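Local coordinates for protein putative endo-1,4-beta-xylanase (Bacteroides thetaiotaomicron VPI-5482, PDB 5MSX) that probably hydrolyses O-glycosyl bonds as a family 43 glycoside hydrolase, most likely an arabinofuranosidase acting on plant pectin, and carries bound calcium, at residues P141-L144 against L145-K148; D360-N363 against G364-W367. All blocks are in the same frame, centred on the assembly; numbering follows the deposited sequence.

The two contacts lie in different parts of the chain, on opposite sides of its centre, with centres 42 Å apart and nearest atoms about 31 Å apart. Interaction 1 comes first along the sequence, in the loop between strands 127-128 and 156-159 of the glycosyl hydrolase family 43 region, whose fold is a five-bladed beta-propeller. Interaction 2 follows in the F5/8 type C region, in the loop between strands 349-351 and 367-368, where it forms part of a calcium site. They share no sheet. Each is a local fold of one continuous loop: the first shapes part of the probable catalytic domain, whereas the second builds the calcium site of the accessory domain, too far away to touch it.

Interaction 1. Residues P141-L144 against L145-K148. With EDO (1,2-ethanediol), chain Y.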
loop_
_atom_site.group_PDB
_atom_site.type_symbol
_atom_site.label_atom_id
_atom_site.label_comp_id
_atom_site.label_asym_id
_atom_site.label_seq_id
_atom_site.Cartn_x
_atom_site.Cartn_y
_atom_site.Cartn_z
ATOM N N PRO C 141 -9.226 -2.710 -20.731
ATOM C CA PRO C 141 -8.555 -3.737 -19.906
ATOM C C PRO C 141 -8.351 -3.340 -18.432
ATOM O O PRO C 141 -8.070 -4.201 -17.617
ATOM C CB PRO C 141 -7.196 -3.916 -20.605
ATOM C CG PRO C 141 -7.454 -3.532 -22.023
ATOM C CD PRO C 141 -8.462 -2.424 -21.964
ATOM N N SER C 142 -8.431 -2.044 -18.142
ATOM C CA SER C 142 -8.483 -1.445 -16.812
ATOM C C SER C 142 -9.654 -1.775 -15.860
ATOM O O SER C 142 -9.701 -1.213 -14.752
ATOM C CB SER C 142 -8.495 0.066 -16.971
ATOM O OG SER C 142 -7.316 0.512 -17.585
ATOM N N THR C 143 -10.589 -2.637 -16.254
ATOM C CA THR C 143 -11.710 -2.977 -15.384
ATOM C C THR C 143 -11.249 -3.636 -14.069
ATOM O O THR C 143 -10.212 -4.327 -14.025
ATOM C CB THR C 143 -12.695 -3.954 -16.048
ATOM O OG1 THR C 143 -11.972 -5.079 -16.536
ATOM C CG2 THR C 143 -13.487 -3.294 -17.182
ATOM N N LEU C 144 -12.056 -3.447 -13.021
ATOM C CA LEU C 144 -11.816 -4.041 -11.716
ATOM C C LEU C 144 -11.850 -5.554 -11.783
ATOM O O LEU C 144 -10.969 -6.222 -11.234
ATOM C CB LEU C 144 -12.848 -3.539 -10.698
ATOM C CG LEU C 144 -12.670 -4.006 -9.245
ATOM C CD1 LEU C 144 -11.391 -3.427 -8.653
ATOM C CD2 LEU C 144 -13.891 -3.640 -8.393
ATOM N N LEU C 145 -12.867 -6.121 -12.411
ATOM C CA LEU C 145 -12.879 -7.570 -12.587
ATOM C C LEU C 145 -12.024 -7.915 -13.814
ATOM O O LEU C 145 -11.847 -7.094 -14.700
ATOM C CB LEU C 145 -14.287 -8.094 -12.743
ATOM C CG LEU C 145 -15.241 -7.810 -11.578
ATOM C CD1 LEU C 145 -16.636 -8.319 -11.907
ATOM C CD2 LEU C 145 -14.719 -8.450 -10.301
ATOM N N GLN C 146 -11.477 -9.121 -13.834
ATOM C CA GLN C 146 -10.543 -9.554 -14.882
ATOM C C GLN C 146 -10.872 -10.933 -15.444
ATOM O O GLN C 146 -10.090 -11.486 -16.190
ATOM C CB GLN C 146 -9.101 -9.505 -14.323
ATOM C CG GLN C 146 -8.534 -8.091 -14.190
ATOM C CD GLN C 146 -8.340 -7.417 -15.543
ATOM O OE1 GLN C 146 -8.051 -8.089 -16.534
ATOM N NE2 GLN C 146 -8.516 -6.095 -15.596
ATOM N N SER C 147 -12.045 -11.475 -15.126
ATOM C CA SER C 147 -12.522 -12.676 -15.784
ATOM C C SER C 147 -12.858 -12.330 -17.241
ATOM O O SER C 147 -12.960 -11.165 -17.596
ATOM C CB SER C 147 -13.723 -13.261 -15.036
ATOM O OG SER C 147 -14.667 -12.255 -14.665
ATOM N N LYS C 148 -12.981 -13.359 -18.075
ATOM C CA LYS C 148 -13.312 -13.228 -19.502
ATOM C C LYS C 148 -14.496 -12.268 -19.702
ATOM O O LYS C 148 -14.404 -11.312 -20.473
ATOM C CB LYS C 148 -13.628 -14.620 -20.064
ATOM C CG LYS C 148 -13.988 -14.703 -21.543
ATOM C CD LYS C 148 -14.134 -16.165 -21.980
ATOM C CE LYS C 148 -14.949 -16.327 -23.259
ATOM N NZ LYS C 148 -14.399 -15.522 -24.387
HETATM C C1 EDO Y . -10.788 -11.894 -9.686
HETATM O O1 EDO Y . -12.184 -12.012 -9.980
HETATM C C2 EDO Y . -10.063 -10.955 -10.660
HETATM O O2 EDO Y . -11.002 -10.269 -11.503
#
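A loop of the family 43 glycoside hydrolase propeller, between strands 127-128 and 156-159, folds back here so that Q146 and T143 bind backbone carbonyls across a tight bend. The amide nitrogen of Q146 grips two of them: NE2 donates to P141 O at 2.8 Å, with an N-H...O angle of 158°, and to T143 O at 2.9 Å along a more bent path. P141 O lies practically in the plane of the Q146 amide, while T143 O is tilted out of it. Two acceptors should fix the rotation of the amide, and the turn at chi2 (-66°) folds the side chain back over the loop to reach them. T143 answers in the other direction. Its OG1 donates to L145 O at 2.7 Å, approaching almost in line with the carbonyl bond; chi1 of 52° sets this hydroxyl between its own backbone N and carbonyl carbon, leaving CG2 anti to that carbon. A valine in its place would probably leave L145 O without this donor and the bend less firmly closed. On the far side of the bend the backbone N of Q146 donates to O2 of a 1,2-ethanediol molecule at 2.6 Å, a ligand probably taken from the crystallisation liquor. R130 reinforces the loop, its NH1 donating to T143 O as a further partner of that carbonyl and its backbone O accepting a hydrogen bond from S142 OG. L144 is joined by backbone hydrogen bonding to M114, and its side chain packs on P116 of strand 113-119 and V167 of strand 165-169. L145 covers M114 and W169 of the same two strands, while Q146 packs against G268 of a second subunit.

Interaction 2. Residues D360-N363 against G364-W367; sequences DGAN and GSRW. With CA (calcium ion), chain T.
D360 and S365 meet through their side-chain oxygens beside a calcium ion, and the carboxylate divides its work between metal and hydroxyl. OD1 binds calcium at 2.4 Å and also accepts from the backbone N of A362 at 3.2 Å, an Asx turn in which the N-H comes from above the carboxylate plane. OD2 accepts a very short hydrogen bond, 2.5 Å, from S365 OG. The same OG is a calcium ligand at 2.6 Å, so the metal probably polarises the hydroxyl and strengthens its donation. With chi1 at 65°, S365 holds OG between its backbone N and carbonyl carbon, and the residue clasps the ion twice, its backbone O lying 2.4 Å from calcium. A362 O is a fourth ligand; it also receives a weak hydrogen bond from S365 N, closing a type I beta turn from A362 to S365. Within the turn, the backbone N of N363 donates to N27 OD1. F357 O, W454 O and E455 OE2 complete the seven ligands, tying this loop to strand 452-458. Such a loop-bound calcium, held here by four backbone carbonyls and three side-chain oxygens, is typical of the jelly-roll carbohydrate-binding modules to which F5/8 type C domains are related.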
loop_
_atom_site.group_PDB
_atom_site.type_symbol
_atom_site.label_atom_id
_atom_site.label_comp_id
_atom_site.label_asym_id
_atom_site.label_seq_id
_atom_site.Cartn_x
_atom_site.Cartn_y
_atom_site.Cartn_z
ATOM N N ASP C 360 -38.140 28.662 -1.342
ATOM C CA ASP C 360 -38.842 28.028 -0.234
ATOM C C ASP C 360 -37.944 27.292 0.762
ATOM O O ASP C 360 -38.436 26.846 1.792
ATOM C CB ASP C 360 -39.961 27.088 -0.739
ATOM C CG ASP C 360 -39.457 25.954 -1.648
ATOM O OD1 ASP C 360 -38.248 25.883 -2.023
ATOM O OD2 ASP C 360 -40.306 25.135 -2.066
ATOM N N GLY C 361 -36.652 27.159 0.494
ATOM C CA GLY C 361 -35.773 26.362 1.383
ATOM C C GLY C 361 -35.919 24.822 1.249
ATOM O O GLY C 361 -35.408 24.091 2.083
ATOM N N ALA C 362 -36.582 24.330 0.200
ATOM C CA ALA C 362 -36.676 22.869 -0.051
ATOM C C ALA C 362 -35.928 22.489 -1.323
ATOM O O ALA C 362 -36.183 23.025 -2.394
ATOM C CB ALA C 362 -38.131 22.462 -0.146
ATOM N N ASN C 363 -34.995 21.555 -1.217
ATOM C CA ASN C 363 -34.255 21.061 -2.373
ATOM C C ASN C 363 -35.043 20.136 -3.291
ATOM O O ASN C 363 -34.543 19.807 -4.362
ATOM C CB ASN C 363 -32.998 20.332 -1.927
ATOM C CG ASN C 363 -31.963 21.262 -1.342
ATOM O OD1 ASN C 363 -31.999 22.439 -1.575
ATOM N ND2 ASN C 363 -31.025 20.716 -0.589
ATOM N N GLY C 364 -36.234 19.703 -2.875
ATOM C CA GLY C 364 -37.116 18.922 -3.717
ATOM C C GLY C 364 -37.971 19.727 -4.675
ATOM O O GLY C 364 -38.566 19.156 -5.577
ATOM N N SER C 365 -38.038 21.051 -4.484
ATOM C CA SER C 365 -38.835 21.897 -5.356
ATOM C C SER C 365 -38.006 22.888 -6.168
ATOM O O SER C 365 -36.951 23.362 -5.718
ATOM C CB SER C 365 -39.839 22.660 -4.531
ATOM O OG SER C 365 -39.215 23.562 -3.647
ATOM N N ARG C 366 -38.514 23.220 -7.351
ATOM C CA ARG C 366 -37.838 24.118 -8.261
ATOM C C ARG C 366 -38.822 24.969 -9.056
ATOM O O ARG C 366 -39.917 24.499 -9.424
ATOM C CB ARG C 366 -36.995 23.309 -9.259
ATOM C CG ARG C 366 -37.759 22.130 -9.819
ATOM C CD ARG C 366 -36.936 21.334 -10.782
ATOM N NE ARG C 366 -37.735 20.212 -11.219
ATOM C CZ ARG C 366 -37.526 19.504 -12.311
ATOM N NH1 ARG C 366 -36.499 19.756 -13.089
ATOM N NH2 ARG C 366 -38.350 18.521 -12.605
ATOM N N TRP C 367 -38.400 26.203 -9.340
ATOM C CA TRP C 367 -38.977 26.993 -10.449
ATOM C C TRP C 367 -38.419 26.445 -11.730
ATOM O O TRP C 367 -37.243 26.075 -11.783
ATOM C CB TRP C 367 -38.632 28.480 -10.335
ATOM C CG TRP C 367 -38.894 29.289 -11.589
ATOM C CD1 TRP C 367 -40.108 29.564 -12.146
ATOM C CD2 TRP C 367 -37.921 29.911 -12.430
ATOM N NE1 TRP C 367 -39.959 30.314 -13.285
ATOM C CE2 TRP C 367 -38.631 30.563 -13.478
ATOM C CE3 TRP C 367 -36.518 30.020 -12.388
ATOM C CZ2 TRP C 367 -37.984 31.294 -14.500
ATOM C CZ3 TRP C 367 -35.856 30.751 -13.427
ATOM C CH2 TRP C 367 -36.605 31.370 -14.468
HETATM CA CA CA T . -36.968 24.858 -3.810
#